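Local coordinates for protein MP-4 (Mucuna pruriens, PDB 5DSS) that is a seed protein of the Kunitz-type protease inhibitor family that contributes indirectly to snake venom neutralization by stimulating cross-reactive antibodies, at residues V155-N160 against R164-S169. Residues are numbered along the deposited sequence; the frame is centred on the assembly and turned at random.
Sequences VGRYGN and RRLGLS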
ATOM      1  N   VAL A 155       6.790  -4.938  -3.080  1.00 26.90           N
ATOM      2  CA  VAL A 155       5.381  -5.069  -3.404  1.00 25.29           C
ATOM      3  C   VAL A 155       5.203  -4.744  -4.879  1.00 25.48           C
ATOM      4  O   VAL A 155       5.275  -3.579  -5.287  1.00 26.51           O
ATOM      5  CB  VAL A 155       4.533  -4.088  -2.591  1.00 23.15           C
ATOM      6  CG1 VAL A 155       3.105  -4.078  -3.099  1.00 23.33           C
ATOM      7  CG2 VAL A 155       4.579  -4.456  -1.118  1.00 24.16           C
ATOM      8  N   GLY A 156       4.997  -5.778  -5.679  1.00 23.97           N
ATOM      9  CA  GLY A 156       4.786  -5.584  -7.092  1.00 21.94           C
ATOM     10  C   GLY A 156       3.316  -5.522  -7.418  1.00 20.30           C
ATOM     11  O   GLY A 156       2.532  -4.803  -6.765  1.00 17.39           O
ATOM     12  N   ARG A 157       2.960  -6.272  -8.458  1.00 20.33           N
ATOM     13  CA  ARG A 157       1.576  -6.367  -8.888  1.00 20.49           C
ATOM     14  C   ARG A 157       1.158  -7.718  -9.466  1.00 20.15           C
ATOM     15  O   ARG A 157       1.925  -8.400 -10.138  1.00 19.42           O
ATOM     16  CB  ARG A 157       1.204  -5.225  -9.845  1.00 20.21           C
ATOM     17  CG  ARG A 157       0.947  -3.897  -9.145  1.00 17.61           C
ATOM     18  CD  ARG A 157       0.673  -2.806 -10.154  1.00 16.04           C
ATOM     19  NE  ARG A 157       1.806  -2.555 -11.044  1.00 13.26           N
ATOM     20  CZ  ARG A 157       1.816  -1.597 -11.966  1.00 12.02           C
ATOM     21  NH1 ARG A 157       0.758  -0.809 -12.121  1.00  9.79           N
ATOM     22  NH2 ARG A 157       2.883  -1.412 -12.725  1.00 12.05           N
ATOM     23  N   TYR A 158      -0.094  -8.064  -9.195  1.00 21.20           N
ATOM     24  CA  TYR A 158      -0.728  -9.283  -9.674  1.00 22.97           C
ATOM     25  C   TYR A 158      -2.074  -8.770 -10.180  1.00 23.14           C
ATOM     26  O   TYR A 158      -2.555  -7.749  -9.692  1.00 23.37           O
ATOM     27  CB  TYR A 158      -0.870 -10.283  -8.524  1.00 22.13           C
ATOM     28  CG  TYR A 158      -0.662 -11.721  -8.908  1.00 20.91           C
ATOM     29  CD1 TYR A 158      -0.941 -12.176 -10.194  1.00 20.74           C
ATOM     30  CD2 TYR A 158      -0.225 -12.637  -7.966  1.00 22.43           C
ATOM     31  CE1 TYR A 158      -0.759 -13.503 -10.535  1.00 21.85           C
ATOM     32  CE2 TYR A 158      -0.037 -13.974  -8.288  1.00 22.06           C
ATOM     33  CZ  TYR A 158      -0.304 -14.403  -9.571  1.00 22.66           C
ATOM     34  OH  TYR A 158      -0.123 -15.735  -9.892  1.00 22.73           O
ATOM     35  N   GLY A 159      -2.679  -9.436 -11.148  1.00 23.16           N
ATOM     36  CA  GLY A 159      -3.910  -8.893 -11.661  1.00 25.16           C
ATOM     37  C   GLY A 159      -5.153  -9.711 -11.410  1.00 26.78           C
ATOM     38  O   GLY A 159      -5.988  -9.334 -10.592  1.00 27.94           O
ATOM     39  N   ASN A 160      -5.271 -10.831 -12.110  1.00 28.41           N
ATOM     40  CA  ASN A 160      -6.421 -11.712 -11.961  1.00 30.51           C
ATOM     41  C   ASN A 160      -7.660 -11.277 -12.781  1.00 30.58           C
ATOM     42  O   ASN A 160      -8.731 -11.870 -12.641  1.00 30.15           O
ATOM     43  CB  ASN A 160      -6.751 -11.964 -10.467  1.00 31.46           C
ATOM     44  CG  ASN A 160      -7.644 -13.195 -10.243  1.00 32.43           C
ATOM     45  OD1 ASN A 160      -8.631 -13.413 -10.958  1.00 30.41           O
ATOM     46  ND2 ASN A 160      -7.303 -13.995  -9.224  1.00 31.92           N
ATOM     47  N   ARG A 164      -6.209  -4.840 -10.500  1.00 19.88           N
ATOM     48  CA  ARG A 164      -4.858  -5.176 -10.196  1.00 18.31           C
ATOM     49  C   ARG A 164      -4.618  -5.315  -8.693  1.00 19.18           C
ATOM     50  O   ARG A 164      -4.447  -4.321  -7.981  1.00 18.04           O
ATOM     51  CB  ARG A 164      -3.998  -4.067 -10.727  1.00 17.73           C
ATOM     52  CG  ARG A 164      -2.787  -4.532 -11.479  1.00 15.37           C
ATOM     53  CD  ARG A 164      -2.152  -3.274 -11.985  1.00 13.98           C
ATOM     54  NE  ARG A 164      -1.419  -3.529 -13.202  1.00 12.96           N
ATOM     55  CZ  ARG A 164      -1.689  -2.933 -14.347  1.00 12.16           C
ATOM     56  NH1 ARG A 164      -2.686  -2.044 -14.393  1.00 11.47           N
ATOM     57  NH2 ARG A 164      -0.937  -3.207 -15.417  1.00 11.41           N
ATOM     58  N   ARG A 165      -4.597  -6.556  -8.214  1.00 20.20           N
ATOM     59  CA  ARG A 165      -4.375  -6.827  -6.801  1.00 20.82           C
ATOM     60  C   ARG A 165      -2.896  -6.610  -6.524  1.00 21.13           C
ATOM     61  O   ARG A 165      -2.036  -7.212  -7.178  1.00 20.98           O
ATOM     62  CB  ARG A 165      -4.739  -8.303  -6.458  1.00 21.52           C
ATOM     63  CG  ARG A 165      -6.190  -8.627  -6.852  1.00 23.39           C
ATOM     64  CD  ARG A 165      -6.532 -10.085  -7.088  1.00 24.25           C
ATOM     65  NE  ARG A 165      -6.775 -10.780  -5.828  1.00 27.47           N
ATOM     66  CZ  ARG A 165      -7.419 -11.949  -5.699  1.00 29.10           C
ATOM     67  NH1 ARG A 165      -7.911 -12.590  -6.762  1.00 30.00           N
ATOM     68  NH2 ARG A 165      -7.581 -12.485  -4.492  1.00 28.20           N
ATOM     69  N   LEU A 166      -2.582  -5.725  -5.589  1.00 19.99           N
ATOM     70  CA  LEU A 166      -1.204  -5.594  -5.182  1.00 19.42           C
ATOM     71  C   LEU A 166      -0.654  -6.888  -4.599  1.00 20.10           C
ATOM     72  O   LEU A 166      -1.417  -7.776  -4.232  1.00 20.26           O
ATOM     73  CB  LEU A 166      -1.067  -4.492  -4.148  1.00 19.53           C
ATOM     74  CG  LEU A 166      -1.033  -3.045  -4.613  1.00 19.32           C
ATOM     75  CD1 LEU A 166      -0.853  -2.158  -3.384  1.00 18.24           C
ATOM     76  CD2 LEU A 166       0.098  -2.862  -5.610  1.00 17.70           C
ATOM     77  N   GLY A 167       0.672  -6.989  -4.487  1.00 19.73           N
ATOM     78  CA  GLY A 167       1.273  -8.194  -3.965  1.00 19.68           C
ATOM     79  C   GLY A 167       2.733  -7.953  -3.716  1.00 19.59           C
ATOM     80  O   GLY A 167       3.232  -6.891  -4.065  1.00 20.55           O
ATOM     81  N   LEU A 168       3.408  -8.935  -3.107  1.00 18.75           N
ATOM     82  CA  LEU A 168       4.845  -8.871  -2.857  1.00 18.12           C
ATOM     83  C   LEU A 168       5.654  -9.551  -3.974  1.00 19.67           C
ATOM     84  O   LEU A 168       5.755 -10.772  -4.027  1.00 20.55           O
ATOM     85  CB  LEU A 168       5.173  -9.529  -1.528  1.00 16.29           C
ATOM     86  CG  LEU A 168       4.510  -9.094  -0.221  1.00 14.67           C
ATOM     87  CD1 LEU A 168       5.451  -9.492   0.904  1.00 13.55           C
ATOM     88  CD2 LEU A 168       4.193  -7.608  -0.148  1.00 13.40           C
ATOM     89  N   SER A 169       6.219  -8.753  -4.872  1.00 21.80           N
ATOM     90  CA  SER A 169       7.029  -9.277  -5.977  1.00 22.28           C
ATOM     91  C   SER A 169       8.389  -9.841  -5.542  1.00 23.10           C
ATOM     92  O   SER A 169       8.837  -9.632  -4.401  1.00 23.49           O
ATOM     93  CB  SER A 169       7.202  -8.204  -7.043  1.00 21.61           C
ATOM     94  OG  SER A 169       5.931  -7.829  -7.537  1.00 21.58           O
TER
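Arg157 and Arg164 lay their guanidinium groups one on the other, with group centres 4.4 Å apart and planes inclined by 30°. The overlap is offset: Arg157 NH1 sits 3.6 Å above the plane of Arg164, toward the rim of that group. Nearer the backbone the two side chains touch through their methylenes, CD of Arg157 lying 3.4 Å from CD of Arg164. Arg157 is bent at chi3 (-62°), which turns its head across the more extended Arg164. Stacking of like charges is probably eased by outside partners: Arg157 forms a salt bridge with Glu173 and a hydrogen bond to the carbonyl of Gly29, while Arg164 NH2 makes a weak one to Pro30 O. The backbones form a loosely paired antiparallel beta hairpin at the edge of a sheet, in a chain of the Kunitz-type, beta-trefoil inhibitor family; strand 49-51 flanks 164-167 on its other side. A clear backbone hydrogen bond joins the two arms, Tyr158 N to Arg165 O at 2.9 Å, with 148° at the hydrogen. CD2 of Leu166 comes back against the aliphatic part of Arg157, 3.8 Å from its CG, although the CB of Leu166 points away from 155-160. The same methyl lies 4.1 Å from Val155 CG1. Val155 CG2 instead meets CD2 of Leu168 at 3.3 Å, and Leu142 and Phe144 of strand 142-146 adjoin Val155 and Leu168 respectively.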